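Local structure of histidinol dehydrogenase (Elizabethkingia anophelis NUHP1, 6AN0) at residues Q35-T40 with G191-I196; E43-E48 with M199-E204; N55-K58 with Y64-D67; T66-S71 with E204-A209; A174-A179 with K185-A190. The protein probably catalyses the two successive NAD-dependent oxidations that turn L-histidinol into L-histidine, the last step of histidine biosynthesis, with one zinc ion per subunit. One frame throughout, in Å; residues are numbered along the deposited sequence. Where two conformers were deposited one is given.

Interaction 1 of 5, residues Q35-T40 with G191-I196; sequences QNIVLT and GGIQAI. With EDO (1,2-ethanediol), chain F.
I193 alone makes the contact from its side, lodging against I37 and V38 on neighbouring positions of the facing helix. Its CD1 is the working end: it sits 3.7 Å from I37 CG2 and 3.9 Å from V38 CG2, so one methyl bridges two residues. The other branch, I193 CG2, reaches V38 at CG1 (4.1 Å). In I193, CG1 lies anti to the carbonyl carbon (chi1 -59°) and an extended second torsion then carries CD1 out; the I193 and I37 side chains cross at about a right angle. V38 is buried, whereas I37 is exposed and turns the far part of its chain away from I193.

The contact joins the first turn of helix 35-48 to the start of helix 192-201, which follows strand 186-189 through the glycine pair G191-G192. Next to I193 is Q194, predicted to bind NAD(+), and Y132, another predicted NAD(+) residue, hydrogen-bonds through its OH to the backbone N of G192. Helix 218-227 also packs here, with I226 on V38 and Y219 on I193. On another side of helix 35-48, 1,2-ethanediol, probably from the crystallisation liquor, donates a hydrogen bond from O2 to N36 OD1 (3.0 Å).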
# COMPACT_ATOMS: atom_id res chain seq x y z
N GLN A 35 21.68 -4.08 -7.43
CA GLN A 35 20.86 -3.62 -8.54
C GLN A 35 21.31 -4.22 -9.87
O GLN A 35 20.49 -4.69 -10.67
CB GLN A 35 20.88 -2.10 -8.61
CG GLN A 35 19.97 -1.55 -9.68
CD GLN A 35 19.92 -0.05 -9.65
OE1 GLN A 35 20.93 0.61 -9.39
NE2 GLN A 35 18.76 0.52 -9.92
N ASN A 36 22.62 -4.20 -10.13
CA ASN A 36 23.10 -4.74 -11.40
C ASN A 36 22.85 -6.23 -11.46
O ASN A 36 22.51 -6.77 -12.53
CB ASN A 36 24.59 -4.43 -11.58
CG ASN A 36 25.15 -5.03 -12.87
OD1 ASN A 36 24.98 -4.48 -13.95
ND2 ASN A 36 25.82 -6.18 -12.74
N ILE A 37 23.00 -6.92 -10.33
CA ILE A 37 22.78 -8.36 -10.28
C ILE A 37 21.34 -8.69 -10.62
O ILE A 37 21.06 -9.57 -11.44
CB ILE A 37 23.20 -8.90 -8.90
CG1 ILE A 37 24.73 -8.96 -8.82
CG2 ILE A 37 22.56 -10.23 -8.62
CD1 ILE A 37 25.27 -8.83 -7.41
N VAL A 38 20.39 -7.94 -10.03
CA VAL A 38 18.97 -8.17 -10.28
C VAL A 38 18.61 -7.81 -11.72
O VAL A 38 17.89 -8.56 -12.40
CB VAL A 38 18.13 -7.35 -9.28
CG1 VAL A 38 16.68 -7.34 -9.71
CG2 VAL A 38 18.26 -7.94 -7.87
N LEU A 39 19.05 -6.65 -12.19
CA LEU A 39 18.69 -6.21 -13.54
C LEU A 39 19.20 -7.20 -14.59
O LEU A 39 18.53 -7.43 -15.61
CB LEU A 39 19.25 -4.81 -13.80
CG LEU A 39 18.52 -3.65 -13.08
CD1 LEU A 39 19.16 -2.32 -13.47
CD2 LEU A 39 17.04 -3.67 -13.41
N THR A 40 20.37 -7.79 -14.37
CA THR A 40 20.89 -8.79 -15.30
C THR A 40 19.97 -10.02 -15.35
O THR A 40 19.67 -10.52 -16.44
CB THR A 40 22.31 -9.20 -14.91
OG1 THR A 40 23.17 -8.06 -15.01
CG2 THR A 40 22.84 -10.29 -15.85
N GLY A 191 12.98 -20.28 -7.64
CA GLY A 191 13.34 -19.48 -6.48
C GLY A 191 14.09 -18.22 -6.87
O GLY A 191 14.39 -17.99 -8.05
N GLY A 192 14.40 -17.43 -5.85
CA GLY A 192 15.38 -16.35 -5.98
C GLY A 192 14.94 -15.22 -6.90
O GLY A 192 13.76 -14.97 -7.13
N ILE A 193 15.95 -14.51 -7.42
CA ILE A 193 15.68 -13.37 -8.30
C ILE A 193 14.90 -13.83 -9.53
O ILE A 193 13.97 -13.15 -9.99
CB ILE A 193 16.98 -12.66 -8.71
CG1 ILE A 193 17.75 -12.14 -7.48
CG2 ILE A 193 16.68 -11.48 -9.63
CD1 ILE A 193 19.20 -11.68 -7.84
N GLN A 194 15.26 -15.00 -10.09
CA GLN A 194 14.62 -15.45 -11.32
C GLN A 194 13.14 -15.74 -11.12
O GLN A 194 12.34 -15.48 -12.03
CB GLN A 194 15.37 -16.67 -11.90
CG GLN A 194 15.48 -17.93 -10.98
CD GLN A 194 16.68 -17.89 -10.03
OE1 GLN A 194 17.29 -16.84 -9.82
NE2 GLN A 194 17.00 -19.04 -9.44
N ALA A 195 12.74 -16.24 -9.95
CA ALA A 195 11.31 -16.42 -9.68
C ALA A 195 10.58 -15.09 -9.64
O ALA A 195 9.50 -14.94 -10.21
CB ALA A 195 11.09 -17.19 -8.37
N ILE A 196 11.16 -14.10 -8.94
CA ILE A 196 10.54 -12.77 -8.89
C ILE A 196 10.44 -12.19 -10.30
O ILE A 196 9.43 -11.57 -10.66
CB ILE A 196 11.33 -11.84 -7.95
CG1 ILE A 196 11.35 -12.39 -6.52
CG2 ILE A 196 10.78 -10.41 -7.99
CD1 ILE A 196 9.95 -12.73 -5.97
C1 EDO F . 21.60 -4.79 -17.54
O1 EDO F . 20.89 -3.56 -17.38
C2 EDO F . 22.18 -5.18 -16.19
O2 EDO F . 22.50 -3.97 -15.49

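Interaction 2 of 5, residues E43-E48 with M199-E204; sequences EDIKNE and MTFGTE
F201 meets K46 and I45 in a partly buried, mainly apolar contact of one helix with the end of another and the loop beyond it, joining the last turns of helix 35-48 to the end of helix 192-201 and the residues that follow. The lysine lies over one face of the phenyl ring: K46 CE is 4.0 Å from the F201 ring centroid in a CH-pi contact, displaced toward the rim near CE1. On the opposite face, T200 CG2 stands over the ring centre, so the phenyl is sandwiched between two aliphatic groups. The bend of the lysine chain at chi3 (-49°) helps bring CE over the ring. I45 CG2 approaches F201 CD2 obliquely at 4.3 Å and is equally far from T203 CG2, touching both the helix end and the loop.

Two waters bridge the segments, one between backbone carbonyls and one from a carbonyl to a carboxylate. The first donates to both I45 O (2.9 Å) and G202 O (2.7 Å), just where G202 leaves the helix with positive phi. The second donates to E48 O and to E204 OE2 (2.6 Å). T203 OG1, in turn, is hydrogen-bonded to D50.

Around this contact, F42 of helix 35-48 and F230 both make edge-to-face contacts with the F201 ring. I45 also packs on A52 and L53 of helix 50-61, while M199 and T200 touch I212 of strand 211-213.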
# COMPACT_ATOMS: atom_id res chain seq x y z
N GLU A 43 16.83 -9.08 -17.23
CA GLU A 43 17.04 -9.04 -18.68
C GLU A 43 17.02 -10.45 -19.27
O GLU A 43 16.42 -10.67 -20.34
CB GLU A 43 18.38 -8.35 -18.99
N ASP A 44 17.66 -11.41 -18.59
CA ASP A 44 17.62 -12.80 -19.03
C ASP A 44 16.20 -13.36 -19.02
O ASP A 44 15.81 -14.09 -19.93
CB ASP A 44 18.54 -13.65 -18.14
CG ASP A 44 20.02 -13.43 -18.44
OD1 ASP A 44 20.36 -12.98 -19.55
OD2 ASP A 44 20.85 -13.73 -17.55
N ILE A 45 15.41 -13.03 -17.98
CA ILE A 45 14.03 -13.51 -17.95
C ILE A 45 13.23 -12.90 -19.09
O ILE A 45 12.42 -13.57 -19.73
CB ILE A 45 13.37 -13.19 -16.58
CG1 ILE A 45 13.96 -14.05 -15.46
CG2 ILE A 45 11.82 -13.34 -16.65
CD1 ILE A 45 13.60 -15.54 -15.54
N LYS A 46 13.44 -11.61 -19.35
CA LYS A 46 12.75 -10.94 -20.46
C LYS A 46 13.12 -11.55 -21.80
O LYS A 46 12.25 -11.72 -22.67
CB LYS A 46 13.09 -9.45 -20.45
CG LYS A 46 11.92 -8.53 -20.71
CD LYS A 46 12.36 -7.09 -20.49
CE LYS A 46 13.10 -6.95 -19.16
NZ LYS A 46 13.81 -5.65 -19.02
N ASN A 47 14.40 -11.87 -22.01
CA ASN A 47 14.82 -12.33 -23.33
C ASN A 47 14.66 -13.84 -23.51
O ASN A 47 14.30 -14.28 -24.60
CB ASN A 47 16.29 -11.95 -23.60
CG ASN A 47 16.49 -10.44 -23.71
OD1 ASN A 47 15.59 -9.71 -24.11
ND2 ASN A 47 17.68 -9.98 -23.34
N GLU A 48 14.92 -14.64 -22.48
CA GLU A 48 14.97 -16.08 -22.63
C GLU A 48 13.83 -16.81 -21.92
O GLU A 48 13.69 -18.02 -22.11
CB GLU A 48 16.31 -16.64 -22.12
CG GLU A 48 17.55 -16.08 -22.82
CD GLU A 48 17.67 -16.48 -24.28
OE1 GLU A 48 16.96 -17.42 -24.72
OE2 GLU A 48 18.48 -15.85 -25.00
N MET A 199 7.58 -13.76 -12.26
CA MET A 199 6.27 -13.21 -11.92
C MET A 199 6.13 -11.75 -12.31
O MET A 199 5.01 -11.26 -12.46
CB MET A 199 5.99 -13.39 -10.43
CG MET A 199 5.84 -14.88 -10.04
SD MET A 199 5.37 -15.13 -8.31
CE MET A 199 6.89 -14.72 -7.45
N THR A 200 7.25 -11.05 -12.50
CA THR A 200 7.20 -9.64 -12.90
C THR A 200 6.97 -9.48 -14.39
O THR A 200 6.16 -8.65 -14.81
CB THR A 200 8.50 -8.96 -12.47
OG1 THR A 200 8.59 -8.97 -11.04
CG2 THR A 200 8.59 -7.52 -13.00
N PHE A 201 7.65 -10.28 -15.22
CA PHE A 201 7.55 -10.11 -16.66
C PHE A 201 6.74 -11.20 -17.34
O PHE A 201 6.26 -10.98 -18.46
CB PHE A 201 8.95 -10.05 -17.29
CG PHE A 201 9.82 -8.96 -16.73
CD1 PHE A 201 9.67 -7.65 -17.15
CD2 PHE A 201 10.75 -9.24 -15.73
CE1 PHE A 201 10.45 -6.63 -16.61
CE2 PHE A 201 11.53 -8.23 -15.18
CZ PHE A 201 11.38 -6.92 -15.62
N GLY A 202 6.55 -12.34 -16.69
CA GLY A 202 5.86 -13.46 -17.30
C GLY A 202 6.79 -14.28 -18.18
O GLY A 202 7.74 -13.75 -18.75
N THR A 203 6.54 -15.58 -18.27
CA THR A 203 7.22 -16.45 -19.23
C THR A 203 6.16 -17.27 -19.95
O THR A 203 4.95 -17.08 -19.74
CB THR A 203 8.24 -17.37 -18.55
OG1 THR A 203 7.56 -18.33 -17.73
CG2 THR A 203 9.22 -16.57 -17.69
N GLU A 204 6.61 -18.19 -20.80
CA GLU A 204 5.67 -19.09 -21.46
C GLU A 204 4.85 -19.88 -20.45
O GLU A 204 3.67 -20.15 -20.68
CB GLU A 204 6.41 -20.04 -22.40
CG GLU A 204 7.19 -19.36 -23.50
CD GLU A 204 8.66 -19.24 -23.18
OE1 GLU A 204 9.00 -19.28 -21.98
OE2 GLU A 204 9.48 -19.12 -24.12
O HOH W 1 9.74 -12.41 -19.97
O HOH W 2 11.94 -20.00 -23.70

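Interaction 3 of 5, residues N55-K58 with Y64-D67; sequences NYTK and YLTD
The phenol ring of Y64 carries the aliphatic chain of K58 over one face. K58 CD stands almost exactly above the ring centre, 3.5 Å from the Y64 centroid and only 8° off the ring normal, a close CH-pi contact. From there the chain runs on over the same face, with CE nearest Y64 CD2, and the ammonium takes a cation-pi position: K58 NZ is 4.4 Å from the Y64 centroid, 27° off the normal. Nearer the backbone, K58 CG lies 3.7 Å from Y64 CA, so the lysine covers its partner from the main chain outward. The two side chains lie alongside each other and point the same way. A bend at chi3 (47°) in an otherwise extended lysine turns the end of the chain so that NZ stays on that face, toward the CE2 side. K58 was modelled in two conformers, so this describes one of its positions.

The two segments are close in sequence: residues 55-58 belong to helix 50-61, and residues 64-67 lie in the loop that leads from it toward helix 72-79. The contact therefore folds the loop back on the helix that it has just left, and K58 and Y64 have the closest CA atoms of the pair.

On the buried side, T57 CG2 touches L65 CD1 at 4.2 Å, the two side chains crossing at about a right angle. T57 turns its methyl to the leucine and its hydroxyl to its own helix, where OG1 is hydrogen-bonded to L53 O. The T57 side chain also lies about 5 Å from that of Q194, a predicted NAD(+)-binding residue.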
# COMPACT_ATOMS: atom_id res chain seq x y z
N ASN A 55 17.71 -22.33 -16.65
CA ASN A 55 19.16 -22.16 -16.57
C ASN A 55 19.58 -21.65 -15.19
O ASN A 55 20.56 -22.14 -14.61
CB ASN A 55 19.65 -21.22 -17.68
CG ASN A 55 21.13 -21.41 -18.01
OD1 ASN A 55 21.72 -22.46 -17.73
ND2 ASN A 55 21.74 -20.39 -18.61
N TYR A 56 18.85 -20.66 -14.65
CA TYR A 56 19.15 -20.16 -13.31
C TYR A 56 18.84 -21.20 -12.24
O TYR A 56 19.52 -21.25 -11.22
CB TYR A 56 18.36 -18.87 -13.03
CG TYR A 56 19.04 -17.65 -13.59
CD1 TYR A 56 18.84 -17.27 -14.91
CD2 TYR A 56 19.91 -16.89 -12.81
CE1 TYR A 56 19.48 -16.16 -15.43
CE2 TYR A 56 20.55 -15.79 -13.33
CZ TYR A 56 20.33 -15.43 -14.64
OH TYR A 56 20.97 -14.33 -15.17
N THR A 57 17.81 -22.03 -12.45
CA THR A 57 17.55 -23.08 -11.48
C THR A 57 18.68 -24.09 -11.45
O THR A 57 19.13 -24.51 -10.38
CB THR A 57 16.20 -23.74 -11.79
OG1 THR A 57 15.18 -22.74 -11.70
CG2 THR A 57 15.90 -24.85 -10.81
N LYS A 58 19.18 -24.45 -12.64
CA LYS A 58 20.37 -25.30 -12.72
C LYS A 58 21.53 -24.72 -11.94
O LYS A 58 22.24 -25.45 -11.23
CB LYS A 58 20.80 -25.49 -14.17
CG LYS A 58 20.00 -26.45 -14.99
CD LYS A 58 20.58 -26.51 -16.40
CE LYS A 58 22.11 -26.67 -16.36
NZ LYS A 58 22.75 -26.63 -17.71
N TYR A 64 18.42 -29.69 -12.60
CA TYR A 64 18.18 -29.52 -14.03
C TYR A 64 16.76 -30.02 -14.29
O TYR A 64 16.52 -31.22 -14.35
CB TYR A 64 19.22 -30.29 -14.84
CG TYR A 64 19.33 -29.90 -16.30
CD1 TYR A 64 18.31 -29.21 -16.94
CD2 TYR A 64 20.46 -30.24 -17.05
CE1 TYR A 64 18.41 -28.86 -18.28
CE2 TYR A 64 20.57 -29.90 -18.39
CZ TYR A 64 19.54 -29.21 -19.00
OH TYR A 64 19.65 -28.87 -20.33
N LEU A 65 15.82 -29.09 -14.42
CA LEU A 65 14.42 -29.45 -14.59
C LEU A 65 14.07 -29.62 -16.06
O LEU A 65 14.65 -28.98 -16.94
CB LEU A 65 13.51 -28.40 -13.98
CG LEU A 65 13.59 -28.15 -12.48
CD1 LEU A 65 12.63 -27.04 -12.13
CD2 LEU A 65 13.25 -29.43 -11.74
N THR A 66 13.10 -30.50 -16.31
CA THR A 66 12.43 -30.53 -17.61
C THR A 66 11.17 -29.68 -17.60
O THR A 66 10.93 -28.91 -18.53
CB THR A 66 12.07 -31.96 -18.01
OG1 THR A 66 13.22 -32.80 -17.85
CG2 THR A 66 11.63 -31.99 -19.46
N ASP A 67 10.37 -29.79 -16.54
CA ASP A 67 9.13 -29.04 -16.39
C ASP A 67 9.24 -28.08 -15.21
O ASP A 67 9.71 -28.46 -14.14
CB ASP A 67 7.93 -29.98 -16.18
CG ASP A 67 7.65 -30.83 -17.40
OD1 ASP A 67 7.58 -30.27 -18.52
OD2 ASP A 67 7.51 -32.06 -17.25

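Interaction 4 of 5, residues T66-S71 with E204-A209; sequences TDIRVS and ETIEKA
I68 packs against both T205 and I206, and its side chain and that of I206 form the buried part of this meeting of two loops. The branches of I68 divide the work: CG2 faces I206 CD1 at 4.3 Å, an apolar pair, while CD1 reaches toward T205 OG1, also at 4.3 Å. Both separations are at the long end for side-chain contact, and the fit owes much to the surroundings. L53 of helix 50-61 touches I68 and I206 alike, and I54 of that helix adds to the cover on I68. The threonine hydroxyl is not left to face the isoleucine alone, since T205 OG1 is hydrogen-bonded to D50 OD2.

The outer side is looser. R69 is exposed and brings only its aliphatic root to the contact, with R69 CB 4.4 Å from T205 CG2. Its chain is extended throughout, with CG anti to the backbone N (chi1 -165°), and the guanidinium is carried to a separate anchor, where NH2 is hydrogen-bonded to K185 O.

Neither segment is regular helix or strand, yet each is fastened to regular structure. I68 and V70 form backbone hydrogen bonds with K189 and I187 of strand 186-189, and T205 and I206 both touch Y188. Thus the loop before helix 72-79 and the loop before strand 211-213 meet beside strand 186-189 of the mixed sheet.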
# COMPACT_ATOMS: atom_id res chain seq x y z
N THR A 66 13.10 -30.50 -16.31
CA THR A 66 12.43 -30.53 -17.61
C THR A 66 11.17 -29.68 -17.60
O THR A 66 10.93 -28.91 -18.53
CB THR A 66 12.07 -31.96 -18.01
OG1 THR A 66 13.22 -32.80 -17.85
CG2 THR A 66 11.63 -31.99 -19.46
N ASP A 67 10.37 -29.79 -16.54
CA ASP A 67 9.13 -29.04 -16.39
C ASP A 67 9.24 -28.08 -15.21
O ASP A 67 9.71 -28.46 -14.14
CB ASP A 67 7.93 -29.98 -16.18
CG ASP A 67 7.65 -30.83 -17.40
OD1 ASP A 67 7.58 -30.27 -18.52
OD2 ASP A 67 7.51 -32.06 -17.25
N ILE A 68 8.82 -26.84 -15.42
CA ILE A 68 8.81 -25.85 -14.34
C ILE A 68 7.60 -26.05 -13.43
O ILE A 68 7.68 -25.82 -12.22
CB ILE A 68 8.85 -24.43 -14.94
CG1 ILE A 68 10.17 -24.22 -15.68
CG2 ILE A 68 8.62 -23.35 -13.86
CD1 ILE A 68 10.14 -23.10 -16.70
N ARG A 69 6.48 -26.52 -13.99
CA ARG A 69 5.24 -26.62 -13.23
C ARG A 69 5.16 -27.93 -12.46
O ARG A 69 5.47 -29.00 -13.01
CB ARG A 69 4.03 -26.49 -14.16
CG ARG A 69 2.75 -26.21 -13.39
CD ARG A 69 1.56 -25.92 -14.29
NE ARG A 69 0.34 -25.85 -13.49
CZ ARG A 69 -0.89 -25.93 -14.00
NH1 ARG A 69 -1.06 -26.07 -15.31
NH2 ARG A 69 -1.94 -25.87 -13.20
N VAL A 70 4.76 -27.85 -11.19
CA VAL A 70 4.49 -29.05 -10.39
C VAL A 70 3.32 -29.79 -11.01
O VAL A 70 2.28 -29.19 -11.33
CB VAL A 70 4.21 -28.66 -8.93
CG1 VAL A 70 3.79 -29.87 -8.11
CG2 VAL A 70 5.44 -27.99 -8.29
N SER A 71 3.47 -31.10 -11.19
CA SER A 71 2.45 -31.93 -11.82
C SER A 71 1.40 -32.40 -10.81
O SER A 71 1.58 -32.32 -9.60
CB SER A 71 3.10 -33.15 -12.48
OG SER A 71 3.62 -34.02 -11.48
N GLU A 204 6.61 -18.19 -20.80
CA GLU A 204 5.67 -19.09 -21.46
C GLU A 204 4.85 -19.88 -20.45
O GLU A 204 3.67 -20.15 -20.68
CB GLU A 204 6.41 -20.04 -22.40
CG GLU A 204 7.19 -19.36 -23.50
CD GLU A 204 8.66 -19.24 -23.18
OE1 GLU A 204 9.00 -19.28 -21.98
OE2 GLU A 204 9.48 -19.12 -24.12
N THR A 205 5.45 -20.26 -19.31
CA THR A 205 4.76 -21.08 -18.33
C THR A 205 4.10 -20.28 -17.21
O THR A 205 3.07 -20.72 -16.68
CB THR A 205 5.75 -22.09 -17.71
OG1 THR A 205 6.33 -22.87 -18.77
CG2 THR A 205 5.05 -23.03 -16.74
N ILE A 206 4.64 -19.12 -16.86
CA ILE A 206 4.17 -18.35 -15.71
C ILE A 206 3.57 -17.05 -16.22
O ILE A 206 4.28 -16.22 -16.80
CB ILE A 206 5.30 -18.10 -14.71
CG1 ILE A 206 5.90 -19.45 -14.25
CG2 ILE A 206 4.82 -17.25 -13.52
CD1 ILE A 206 7.15 -19.34 -13.36
N GLU A 207 2.26 -16.88 -16.03
CA GLU A 207 1.63 -15.60 -16.34
C GLU A 207 2.06 -14.56 -15.31
O GLU A 207 2.22 -14.87 -14.13
CB GLU A 207 0.11 -15.73 -16.35
N LYS A 208 2.25 -13.33 -15.76
CA LYS A 208 2.80 -12.33 -14.87
C LYS A 208 1.76 -11.88 -13.84
O LYS A 208 0.56 -11.85 -14.12
CB LYS A 208 3.34 -11.13 -15.64
CG LYS A 208 2.34 -10.14 -16.15
CD LYS A 208 3.07 -9.01 -16.89
CE LYS A 208 2.10 -8.06 -17.58
NZ LYS A 208 1.14 -7.47 -16.61
N ALA A 209 2.27 -11.55 -12.66
CA ALA A 209 1.48 -11.11 -11.52
C ALA A 209 1.24 -9.61 -11.57
O ALA A 209 2.04 -8.84 -12.12
CB ALA A 209 2.21 -11.48 -10.23

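Interaction 5 of 5, residues A174-A179 with K185-A190; sequences AILYTA and KNIYKA
I187 reaches from its strand toward helix 173-181 and uses both branches there. Its longer arm runs out to CD1, which meets A179 CB at 3.8 Å; its shorter branch, CG2, lies 3.9 Å from L176 CD2. The two targets are three residues apart on the helix, so they present themselves on one face and I187 straddles them. This spread follows from the torsions. CG1 lies anti to the carbonyl carbon (chi1 -54°) and the arm is then extended (chi2 175°), sending CD1 toward the alanine, while CG2 remains anti to the backbone N and faces the leucine.

L176 has a similar conformation: CG is anti to its carbonyl carbon (chi1 -62°), followed by an extended second torsion. Although its CB starts out to one side of the strand, CD2 is carried in to I187, also coming within 4.2 Å of I187 CD1. The leucine and isoleucine meet at a slant. A179 has no side-chain torsion to set; its CB points toward the strand.

All three residues are buried. I75 of helix 72-79 touches both L176 and I187, and V144 of helix 142-154 lies against A179. Within the helix, T178 turns its hydroxyl back to the preceding turn, where OG1 donates a 2.7 Å hydrogen bond to A174 O, which also accepts from T178 N.

The contact closes the second half of a beta-alpha-beta unit, in which helix 173-181 connects the parallel neighbours 158-163 and 186-189 and packs on the strand that follows it.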
# COMPACT_ATOMS: atom_id res chain seq x y z
N ALA A 174 4.71 -30.74 2.58
CA ALA A 174 3.79 -29.87 3.32
C ALA A 174 3.45 -28.61 2.55
O ALA A 174 2.33 -28.09 2.68
CB ALA A 174 4.37 -29.51 4.69
N ILE A 175 4.39 -28.07 1.78
CA ILE A 175 4.07 -26.91 0.96
C ILE A 175 3.03 -27.26 -0.09
O ILE A 175 2.04 -26.53 -0.28
CB ILE A 175 5.35 -26.34 0.29
CG1 ILE A 175 6.27 -25.73 1.33
CG2 ILE A 175 4.98 -25.32 -0.81
CD1 ILE A 175 7.60 -25.24 0.74
N LEU A 176 3.24 -28.37 -0.81
CA LEU A 176 2.32 -28.74 -1.88
C LEU A 176 0.95 -29.11 -1.32
O LEU A 176 -0.08 -28.70 -1.87
CB LEU A 176 2.90 -29.90 -2.71
CG LEU A 176 4.23 -29.60 -3.42
CD1 LEU A 176 4.72 -30.83 -4.16
CD2 LEU A 176 4.07 -28.42 -4.37
N TYR A 177 0.93 -29.88 -0.23
CA TYR A 177 -0.33 -30.22 0.41
C TYR A 177 -1.11 -28.96 0.78
O TYR A 177 -2.30 -28.84 0.47
CB TYR A 177 -0.10 -31.08 1.66
CG TYR A 177 -1.37 -31.18 2.48
CD1 TYR A 177 -1.61 -30.32 3.56
CD2 TYR A 177 -2.37 -32.07 2.12
CE1 TYR A 177 -2.82 -30.38 4.28
CE2 TYR A 177 -3.56 -32.14 2.82
CZ TYR A 177 -3.78 -31.30 3.89
OH TYR A 177 -4.97 -31.40 4.57
N THR A 178 -0.44 -28.02 1.46
CA THR A 178 -1.11 -26.82 1.95
C THR A 178 -1.58 -25.92 0.81
O THR A 178 -2.68 -25.38 0.86
CB THR A 178 -0.18 -26.06 2.90
OG1 THR A 178 0.27 -26.95 3.94
CG2 THR A 178 -0.91 -24.90 3.52
N ALA A 179 -0.76 -25.75 -0.24
CA ALA A 179 -1.22 -24.94 -1.37
C ALA A 179 -2.40 -25.60 -2.07
O ALA A 179 -3.38 -24.92 -2.41
CB ALA A 179 -0.08 -24.70 -2.36
N LYS A 185 -3.53 -23.90 -7.71
CA LYS A 185 -3.22 -24.93 -8.69
C LYS A 185 -2.00 -24.62 -9.55
O LYS A 185 -1.48 -25.53 -10.20
CB LYS A 185 -4.42 -25.16 -9.62
CG LYS A 185 -5.66 -25.66 -8.90
CD LYS A 185 -5.41 -27.03 -8.29
CE LYS A 185 -6.44 -27.37 -7.23
NZ LYS A 185 -7.82 -27.32 -7.76
N ASN A 186 -1.53 -23.38 -9.57
CA ASN A 186 -0.41 -22.95 -10.42
C ASN A 186 0.82 -22.85 -9.52
O ASN A 186 1.08 -21.81 -8.93
CB ASN A 186 -0.71 -21.62 -11.10
CG ASN A 186 -1.91 -21.68 -12.05
OD1 ASN A 186 -2.32 -22.76 -12.49
ND2 ASN A 186 -2.47 -20.52 -12.37
N ILE A 187 1.58 -23.94 -9.44
CA ILE A 187 2.74 -24.04 -8.55
C ILE A 187 3.96 -24.31 -9.40
O ILE A 187 3.97 -25.25 -10.21
CB ILE A 187 2.54 -25.15 -7.50
CG1 ILE A 187 1.22 -24.94 -6.74
CG2 ILE A 187 3.73 -25.23 -6.55
CD1 ILE A 187 0.90 -26.07 -5.78
N TYR A 188 5.01 -23.50 -9.21
CA TYR A 188 6.17 -23.51 -10.08
C TYR A 188 7.44 -23.72 -9.26
O TYR A 188 7.64 -23.10 -8.21
CB TYR A 188 6.26 -22.21 -10.88
CG TYR A 188 5.00 -21.95 -11.65
CD1 TYR A 188 4.07 -21.01 -11.22
CD2 TYR A 188 4.71 -22.70 -12.79
CE1 TYR A 188 2.90 -20.79 -11.93
CE2 TYR A 188 3.55 -22.48 -13.50
CZ TYR A 188 2.65 -21.54 -13.07
OH TYR A 188 1.49 -21.33 -13.78
N LYS A 189 8.31 -24.58 -9.78
CA LYS A 189 9.61 -24.87 -9.18
C LYS A 189 10.57 -23.76 -9.58
O LYS A 189 11.23 -23.83 -10.62
CB LYS A 189 10.12 -26.22 -9.65
CG LYS A 189 9.23 -27.40 -9.30
CD LYS A 189 9.80 -28.68 -9.91
CE LYS A 189 8.92 -29.88 -9.61
NZ LYS A 189 9.53 -31.16 -10.08
N ALA A 190 10.66 -22.72 -8.75
CA ALA A 190 11.50 -21.57 -9.06
C ALA A 190 11.76 -20.79 -7.78
O ALA A 190 10.86 -20.62 -6.96
CB ALA A 190 10.85 -20.64 -10.09

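How the interactions relate
The five contacts lie around or near strand 186-189 and helix 192-201. Interactions 1 and 2, with centres 11 Å apart, are successive points along the pairing of helices 35-48 and 192-201. Interaction 3 is local to helix 50-61 and its following loop; interaction 4 shares T66 and D67 with it, and E204 with interaction 2. The centre of interaction 5 lies about 21 Å from those of interactions 1 and 2, and about 12 Å from that of interaction 4, to which backbone pairing joins it. Along the chain, interactions 3 and 5 fall in series inside the loop closed by interaction 1. Interactions 1, 2 and 4 attach residues 35-71 to helix 192-201, which contains Q194, predicted to bind NAD(+), and its following loop.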